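Local coordinates for 1-carboxybiuret hydrolase subunit AtzE (Pseudomonas sp., PDB 6C62), which hydrolyses 1-carboxybiuret to urea-1,3-dicarboxylate and ammonia, a step in the bacterial degradation of the herbicide atrazine, at residues L255-G269 with R362-I374. Numbering follows the deposited sequence.
Sequences LRIGVLGGWFRDNAG and RDWDILIAPATPI
Leu255 leans its CD1 methyl on CD1 of Ile366, 3.7 Å away, just ahead of the parallel strands 257-260 and 366-370, where a branched apolar residue can lie against its isoleucine neighbour. Arg256 is held by both backbone and side chain. Its backbone N meets the anti lone pair of Asp365 OD2 in a nearly straight bond (2.7 Å), and its O accepts from N of both Asp365 and Ile366. The long arginine chain, extended from CG to NE, lays its guanidinium flat on the Trp364 six-membered ring, planes 21° apart, a cation-pi stack; NH1 also donates to Asp363 O, while NH2 forms a salt bridge with Glu287. Ile257 CG2 touches Ile368 CD1 on the face that also carries Ile366 and Val259. Gly258, without a side chain, lets Trp364 and Leu367 lie close to the strand. Parallel pairing runs from Gly258 N to Ile366 O (3.0 Å), Ile368 N to Gly258 O, and Leu260 N to Ile368 O; a water bridges Leu260 O and Ile368 O. Leu260 CD2 meets Leu367 CD1. In the short helix 263-266, Phe264 CD1 rests 3.7 Å from the small Ala369 CB. Ala268's compact methyl sits against Pro370 CG, and slim Gly269 brings its N to Pro373 O (2.9 Å). Within the large mixed sheet of this amidase-family fold, 257-260 lies between 366-370 and 288-289, strand 426-432 flanks 366-370 on its other edge, and helix 270-283 packs against Val259 and Pro370.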
ATOM      1  N   LEU A 255      33.076  -3.270  13.138  1.00 27.88           N
ATOM      2  CA  LEU A 255      31.639  -3.101  13.149  1.00 26.16           C
ATOM      3  C   LEU A 255      31.167  -2.512  14.442  1.00 24.02           C
ATOM      4  O   LEU A 255      31.706  -2.775  15.486  1.00 25.94           O
ATOM      5  CB  LEU A 255      30.931  -4.421  12.868  1.00 27.49           C
ATOM      6  CG  LEU A 255      31.191  -5.082  11.516  1.00 28.31           C
ATOM      7  CD1 LEU A 255      30.362  -6.351  11.468  1.00 29.77           C
ATOM      8  CD2 LEU A 255      30.890  -4.221  10.288  1.00 29.31           C
ATOM      9  N   ARG A 256      30.117  -1.713  14.374  1.00 22.63           N
ATOM     10  CA  ARG A 256      29.473  -1.167  15.557  1.00 24.56           C
ATOM     11  C   ARG A 256      28.307  -2.092  15.984  1.00 21.74           C
ATOM     12  O   ARG A 256      27.323  -2.265  15.245  1.00 17.86           O
ATOM     13  CB  ARG A 256      29.050   0.289  15.312  1.00 29.56           C
ATOM     14  CG  ARG A 256      29.279   1.121  16.600  1.00 37.12           C
ATOM     15  CD  ARG A 256      28.832   2.596  16.554  1.00 41.45           C
ATOM     16  NE  ARG A 256      28.557   3.072  17.928  1.00 43.09           N
ATOM     17  CZ  ARG A 256      27.675   4.006  18.292  1.00 41.04           C
ATOM     18  NH1 ARG A 256      26.925   4.644  17.403  1.00 41.01           N
ATOM     19  NH2 ARG A 256      27.562   4.323  19.581  1.00 45.34           N
ATOM     20  N   ILE A 257      28.468  -2.754  17.126  1.00 19.07           N
ATOM     21  CA  ILE A 257      27.500  -3.775  17.555  1.00 18.30           C
ATOM     22  C   ILE A 257      26.927  -3.353  18.883  1.00 18.48           C
ATOM     23  O   ILE A 257      27.660  -3.056  19.806  1.00 17.54           O
ATOM     24  CB  ILE A 257      28.136  -5.192  17.626  1.00 18.48           C
ATOM     25  CG1 ILE A 257      28.955  -5.483  16.354  1.00 18.80           C
ATOM     26  CG2 ILE A 257      27.079  -6.293  17.901  1.00 17.67           C
ATOM     27  CD1 ILE A 257      29.375  -6.931  16.169  1.00 18.87           C
ATOM     28  N   GLY A 258      25.612  -3.311  18.985  1.00 17.00           N
ATOM     29  CA  GLY A 258      24.929  -2.958  20.199  1.00 15.58           C
ATOM     30  C   GLY A 258      23.930  -3.969  20.696  1.00 15.46           C
ATOM     31  O   GLY A 258      23.512  -4.876  19.963  1.00 16.24           O
ATOM     32  N   VAL A 259      23.552  -3.804  21.957  1.00 15.06           N
ATOM     33  CA  VAL A 259      22.584  -4.651  22.628  1.00 16.36           C
ATOM     34  C   VAL A 259      21.299  -3.864  22.858  1.00 15.70           C
ATOM     35  O   VAL A 259      21.346  -2.768  23.439  1.00 15.06           O
ATOM     36  CB  VAL A 259      23.117  -5.106  24.012  1.00 19.08           C
ATOM     37  CG1 VAL A 259      22.147  -6.009  24.714  1.00 20.41           C
ATOM     38  CG2 VAL A 259      24.418  -5.826  23.881  1.00 20.16           C
ATOM     39  N   LEU A 260      20.150  -4.399  22.416  1.00 15.02           N
ATOM     40  CA  LEU A 260      18.886  -3.675  22.551  1.00 15.84           C
ATOM     41  C   LEU A 260      18.419  -3.698  23.986  1.00 16.18           C
ATOM     42  O   LEU A 260      18.520  -4.710  24.623  1.00 16.28           O
ATOM     43  CB  LEU A 260      17.787  -4.223  21.641  1.00 16.65           C
ATOM     44  CG  LEU A 260      18.036  -4.081  20.142  1.00 17.84           C
ATOM     45  CD1 LEU A 260      16.843  -4.602  19.373  1.00 17.86           C
ATOM     46  CD2 LEU A 260      18.283  -2.616  19.791  1.00 18.75           C
ATOM     47  N   GLY A 261      17.939  -2.571  24.492  1.00 15.81           N
ATOM     48  CA  GLY A 261      17.388  -2.498  25.819  1.00 16.70           C
ATOM     49  C   GLY A 261      15.907  -2.250  25.774  1.00 18.60           C
ATOM     50  O   GLY A 261      15.242  -2.540  24.756  1.00 19.16           O
ATOM     51  N   GLY A 262      15.410  -1.670  26.858  1.00 16.87           N
ATOM     52  CA  GLY A 262      13.994  -1.329  27.033  1.00 18.09           C
ATOM     53  C   GLY A 262      13.065  -2.505  26.784  1.00 16.33           C
ATOM     54  O   GLY A 262      13.154  -3.490  27.506  1.00 17.44           O
ATOM     55  N   TRP A 263      12.221  -2.409  25.750  1.00 14.13           N
ATOM     56  CA  TRP A 263      11.269  -3.473  25.383  1.00 14.66           C
ATOM     57  C   TRP A 263      11.950  -4.851  25.323  1.00 13.95           C
ATOM     58  O   TRP A 263      11.401  -5.851  25.788  1.00 15.18           O
ATOM     59  CB  TRP A 263      10.667  -3.166  23.995  1.00 13.57           C
ATOM     60  CG  TRP A 263       9.811  -4.243  23.432  1.00 13.91           C
ATOM     61  CD1 TRP A 263      10.188  -5.189  22.525  1.00 14.62           C
ATOM     62  CD2 TRP A 263       8.440  -4.483  23.712  1.00 14.20           C
ATOM     63  NE1 TRP A 263       9.126  -6.018  22.238  1.00 14.39           N
ATOM     64  CE2 TRP A 263       8.044  -5.603  22.958  1.00 15.01           C
ATOM     65  CE3 TRP A 263       7.514  -3.871  24.534  1.00 15.73           C
ATOM     66  CZ2 TRP A 263       6.738  -6.120  23.009  1.00 15.74           C
ATOM     67  CZ3 TRP A 263       6.217  -4.370  24.566  1.00 16.29           C
ATOM     68  CH2 TRP A 263       5.851  -5.501  23.836  1.00 16.04           C
ATOM     69  N   PHE A 264      13.141  -4.880  24.750  1.00 14.14           N
ATOM     70  CA  PHE A 264      13.872  -6.110  24.521  1.00 14.96           C
ATOM     71  C   PHE A 264      14.582  -6.685  25.777  1.00 16.68           C
ATOM     72  O   PHE A 264      15.063  -7.851  25.752  1.00 15.70           O
ATOM     73  CB  PHE A 264      14.853  -5.920  23.390  1.00 14.39           C
ATOM     74  CG  PHE A 264      14.198  -5.657  22.079  1.00 14.09           C
ATOM     75  CD1 PHE A 264      13.791  -6.722  21.270  1.00 13.13           C
ATOM     76  CD2 PHE A 264      13.918  -4.360  21.666  1.00 13.92           C
ATOM     77  CE1 PHE A 264      13.168  -6.462  20.060  1.00 12.62           C
ATOM     78  CE2 PHE A 264      13.285  -4.108  20.455  1.00 11.80           C
ATOM     79  CZ  PHE A 264      12.930  -5.166  19.666  1.00 11.94           C
ATOM     80  N   ARG A 265      14.617  -5.899  26.848  1.00 17.44           N
ATOM     81  CA  ARG A 265      15.004  -6.410  28.178  1.00 19.71           C
ATOM     82  C   ARG A 265      13.812  -6.726  29.062  1.00 18.95           C
ATOM     83  O   ARG A 265      13.758  -7.812  29.718  1.00 18.66           O
ATOM     84  CB  ARG A 265      15.898  -5.394  28.863  1.00 25.04           C
ATOM     85  CG  ARG A 265      16.502  -5.971  30.135  1.00 29.88           C
ATOM     86  CD  ARG A 265      17.645  -5.114  30.621  1.00 37.15           C
ATOM     87  NE  ARG A 265      18.114  -5.544  31.947  1.00 41.33           N
ATOM     88  CZ  ARG A 265      18.893  -6.612  32.159  1.00 45.57           C
ATOM     89  NH1 ARG A 265      19.311  -7.416  31.152  1.00 43.47           N
ATOM     90  NH2 ARG A 265      19.292  -6.865  33.400  1.00 47.24           N
ATOM     91  N   ASP A 266      12.850  -5.809  29.091  1.00 19.36           N
ATOM     92  CA  ASP A 266      11.608  -5.955  29.865  1.00 20.72           C
ATOM     93  C   ASP A 266      10.810  -7.217  29.489  1.00 20.21           C
ATOM     94  O   ASP A 266      10.113  -7.774  30.350  1.00 19.26           O
ATOM     95  CB  ASP A 266      10.651  -4.798  29.591  1.00 23.07           C
ATOM     96  CG  ASP A 266      11.182  -3.416  30.054  1.00 29.43           C
ATOM     97  OD1 ASP A 266      12.236  -3.332  30.743  1.00 28.12           O
ATOM     98  OD2 ASP A 266      10.556  -2.391  29.601  1.00 31.48           O
ATOM     99  N   ASN A 267      10.845  -7.627  28.203  1.00 17.91           N
ATOM    100  CA  ASN A 267      10.127  -8.807  27.765  1.00 17.79           C
ATOM    101  C   ASN A 267      11.036 -10.056  27.612  1.00 16.86           C
ATOM    102  O   ASN A 267      10.679 -11.027  26.945  1.00 17.44           O
ATOM    103  CB  ASN A 267       9.363  -8.496  26.492  1.00 18.93           C
ATOM    104  CG  ASN A 267       8.299  -7.443  26.712  1.00 21.24           C
ATOM    105  OD1 ASN A 267       7.241  -7.718  27.255  1.00 21.37           O
ATOM    106  ND2 ASN A 267       8.585  -6.217  26.316  1.00 20.75           N
ATOM    107  N   ALA A 268      12.168 -10.067  28.281  1.00 15.61           N
ATOM    108  CA  ALA A 268      13.095 -11.172  28.235  1.00 15.70           C
ATOM    109  C   ALA A 268      13.246 -11.767  29.617  1.00 16.54           C
ATOM    110  O   ALA A 268      13.573 -11.052  30.577  1.00 17.64           O
ATOM    111  CB  ALA A 268      14.443 -10.678  27.748  1.00 15.42           C
ATOM    112  N   GLY A 269      12.981 -13.054  29.755  1.00 16.09           N
ATOM    113  CA  GLY A 269      13.224 -13.754  31.001  1.00 16.29           C
ATOM    114  C   GLY A 269      14.711 -13.932  31.297  1.00 17.82           C
ATOM    115  O   GLY A 269      15.588 -13.596  30.479  1.00 16.69           O
ATOM    116  N   ARG A 362      21.959   3.969  10.732  1.00 20.01           N
ATOM    117  CA  ARG A 362      23.073   4.829  10.360  1.00 23.58           C
ATOM    118  C   ARG A 362      24.157   4.870  11.442  1.00 23.09           C
ATOM    119  O   ARG A 362      25.256   5.267  11.165  1.00 26.97           O
ATOM    120  CB  ARG A 362      22.554   6.238   9.953  1.00 25.82           C
ATOM    121  CG  ARG A 362      21.798   6.136   8.630  1.00 28.95           C
ATOM    122  CD  ARG A 362      21.654   7.449   7.897  1.00 37.82           C
ATOM    123  NE  ARG A 362      20.443   8.177   8.299  1.00 43.70           N
ATOM    124  CZ  ARG A 362      19.194   7.954   7.822  1.00 44.15           C
ATOM    125  NH1 ARG A 362      18.183   8.690   8.281  1.00 40.98           N
ATOM    126  NH2 ARG A 362      18.930   6.976   6.929  1.00 44.81           N
ATOM    127  N   ASP A 363      23.855   4.489  12.669  1.00 23.15           N
ATOM    128  CA  ASP A 363      24.791   4.521  13.780  1.00 24.18           C
ATOM    129  C   ASP A 363      25.252   3.111  14.203  1.00 24.02           C
ATOM    130  O   ASP A 363      26.130   3.003  15.035  1.00 27.60           O
ATOM    131  CB  ASP A 363      24.151   5.221  14.975  1.00 26.69           C
ATOM    132  CG  ASP A 363      23.625   6.678  14.627  1.00 28.15           C
ATOM    133  OD1 ASP A 363      24.176   7.365  13.747  1.00 29.36           O
ATOM    134  OD2 ASP A 363      22.628   7.133  15.205  1.00 31.06           O
ATOM    135  N   TRP A 364      24.662   2.032  13.651  1.00 20.77           N
ATOM    136  CA  TRP A 364      24.907   0.677  14.155  1.00 19.71           C
ATOM    137  C   TRP A 364      24.968  -0.255  12.969  1.00 20.17           C
ATOM    138  O   TRP A 364      24.230  -0.037  11.983  1.00 17.46           O
ATOM    139  CB  TRP A 364      23.825   0.242  15.140  1.00 18.58           C
ATOM    140  CG  TRP A 364      23.793   1.081  16.332  1.00 17.86           C
ATOM    141  CD1 TRP A 364      22.963   2.140  16.581  1.00 18.95           C
ATOM    142  CD2 TRP A 364      24.686   1.018  17.447  1.00 18.74           C
ATOM    143  NE1 TRP A 364      23.274   2.728  17.806  1.00 18.69           N
ATOM    144  CE2 TRP A 364      24.328   2.052  18.342  1.00 18.28           C
ATOM    145  CE3 TRP A 364      25.756   0.159  17.791  1.00 18.25           C
ATOM    146  CZ2 TRP A 364      24.991   2.256  19.562  1.00 19.65           C
ATOM    147  CZ3 TRP A 364      26.408   0.348  18.999  1.00 18.18           C
ATOM    148  CH2 TRP A 364      26.045   1.386  19.860  1.00 18.96           C
ATOM    149  N   ASP A 365      25.854  -1.268  13.053  1.00 18.71           N
ATOM    150  CA  ASP A 365      25.938  -2.310  12.021  1.00 18.94           C
ATOM    151  C   ASP A 365      25.082  -3.543  12.383  1.00 17.10           C
ATOM    152  O   ASP A 365      24.364  -4.069  11.522  1.00 16.44           O
ATOM    153  CB  ASP A 365      27.382  -2.699  11.773  1.00 20.60           C
ATOM    154  CG  ASP A 365      28.207  -1.497  11.292  1.00 24.30           C
ATOM    155  OD1 ASP A 365      27.857  -1.021  10.209  1.00 25.58           O
ATOM    156  OD2 ASP A 365      29.109  -0.955  12.039  1.00 24.91           O
ATOM    157  N   ILE A 366      25.170  -3.971  13.644  1.00 16.34           N
ATOM    158  CA  ILE A 366      24.410  -5.130  14.152  1.00 15.87           C
ATOM    159  C   ILE A 366      23.833  -4.785  15.527  1.00 15.73           C
ATOM    160  O   ILE A 366      24.526  -4.140  16.352  1.00 14.85           O
ATOM    161  CB  ILE A 366      25.314  -6.367  14.226  1.00 16.17           C
ATOM    162  CG1 ILE A 366      25.725  -6.826  12.863  1.00 17.35           C
ATOM    163  CG2 ILE A 366      24.608  -7.546  14.859  1.00 17.12           C
ATOM    164  CD1 ILE A 366      27.109  -7.345  12.872  1.00 19.55           C
ATOM    165  N   LEU A 367      22.597  -5.199  15.776  1.00 13.54           N
ATOM    166  CA  LEU A 367      21.966  -5.071  17.090  1.00 13.33           C
ATOM    167  C   LEU A 367      21.520  -6.437  17.561  1.00 15.03           C
ATOM    168  O   LEU A 367      21.051  -7.242  16.750  1.00 15.14           O
ATOM    169  CB  LEU A 367      20.803  -4.079  17.074  1.00 12.62           C
ATOM    170  CG  LEU A 367      21.239  -2.637  16.691  1.00 13.27           C
ATOM    171  CD1 LEU A 367      20.048  -1.755  16.370  1.00 14.21           C
ATOM    172  CD2 LEU A 367      22.013  -1.999  17.842  1.00 12.85           C
ATOM    173  N   ILE A 368      21.662  -6.698  18.867  1.00 15.28           N
ATOM    174  CA  ILE A 368      21.399  -8.001  19.441  1.00 16.25           C
ATOM    175  C   ILE A 368      20.189  -7.980  20.372  1.00 14.56           C
ATOM    176  O   ILE A 368      20.055  -7.125  21.255  1.00 13.57           O
ATOM    177  CB  ILE A 368      22.591  -8.452  20.300  1.00 19.64           C
ATOM    178  CG1 ILE A 368      23.870  -8.414  19.493  1.00 21.89           C
ATOM    179  CG2 ILE A 368      22.353  -9.876  20.801  1.00 22.24           C
ATOM    180  CD1 ILE A 368      25.067  -8.629  20.414  1.00 24.85           C
ATOM    181  N   ALA A 369      19.339  -8.965  20.214  1.00 12.93           N
ATOM    182  CA  ALA A 369      18.207  -9.179  21.098  1.00 14.02           C
ATOM    183  C   ALA A 369      17.937 -10.651  21.280  1.00 13.31           C
ATOM    184  O   ALA A 369      18.413 -11.462  20.504  1.00 13.82           O
ATOM    185  CB  ALA A 369      16.981  -8.500  20.488  1.00 14.51           C
ATOM    186  N   PRO A 370      17.128 -11.017  22.279  1.00 15.04           N
ATOM    187  CA  PRO A 370      16.746 -12.414  22.348  1.00 15.13           C
ATOM    188  C   PRO A 370      15.687 -12.703  21.311  1.00 15.45           C
ATOM    189  O   PRO A 370      14.986 -11.794  20.860  1.00 14.11           O
ATOM    190  CB  PRO A 370      16.190 -12.584  23.779  1.00 16.76           C
ATOM    191  CG  PRO A 370      16.259 -11.217  24.442  1.00 17.89           C
ATOM    192  CD  PRO A 370      16.497 -10.210  23.343  1.00 16.08           C
ATOM    193  N   ALA A 371      15.614 -13.952  20.890  1.00 14.80           N
ATOM    194  CA  ALA A 371      14.599 -14.392  19.937  1.00 14.53           C
ATOM    195  C   ALA A 371      13.237 -14.676  20.545  1.00 14.93           C
ATOM    196  O   ALA A 371      12.187 -14.457  19.896  1.00 15.63           O
ATOM    197  CB  ALA A 371      15.092 -15.626  19.197  1.00 16.09           C
ATOM    198  N   THR A 372      13.211 -15.231  21.749  1.00 13.50           N
ATOM    199  CA  THR A 372      11.959 -15.537  22.431  1.00 13.30           C
ATOM    200  C   THR A 372      12.136 -15.157  23.903  1.00 14.12           C
ATOM    201  O   THR A 372      13.285 -15.105  24.376  1.00 14.72           O
ATOM    202  CB  THR A 372      11.610 -17.049  22.327  1.00 13.41           C
ATOM    203  OG1 THR A 372      12.751 -17.842  22.701  1.00 13.69           O
ATOM    204  CG2 THR A 372      11.184 -17.404  20.957  1.00 13.50           C
ATOM    205  N   PRO A 373      11.039 -14.838  24.615  1.00 14.66           N
ATOM    206  CA  PRO A 373      11.151 -14.402  26.025  1.00 14.29           C
ATOM    207  C   PRO A 373      11.594 -15.515  26.967  1.00 14.60           C
ATOM    208  O   PRO A 373      12.257 -15.232  27.947  1.00 14.88           O
ATOM    209  CB  PRO A 373       9.758 -13.920  26.385  1.00 15.87           C
ATOM    210  CG  PRO A 373       8.958 -13.970  25.151  1.00 17.27           C
ATOM    211  CD  PRO A 373       9.662 -14.792  24.129  1.00 15.18           C
ATOM    212  N   ILE A 374      11.250 -16.757  26.630  1.00 14.74           N
ATOM    213  CA  ILE A 374      11.592 -17.943  27.362  1.00 16.08           C
ATOM    214  C   ILE A 374      11.874 -19.111  26.368  1.00 15.43           C
ATOM    215  O   ILE A 374      11.570 -19.012  25.163  1.00 14.71           O
ATOM    216  CB  ILE A 374      10.396 -18.388  28.260  1.00 18.08           C
ATOM    217  CG1 ILE A 374       9.114 -18.580  27.429  1.00 19.97           C
ATOM    218  CG2 ILE A 374      10.060 -17.363  29.339  1.00 18.20           C
ATOM    219  CD1 ILE A 374       8.054 -19.401  28.106  1.00 22.28           C
TER
HETATM  220  O   HOH W   1      18.770  -7.411  23.937  1.00 22.98           O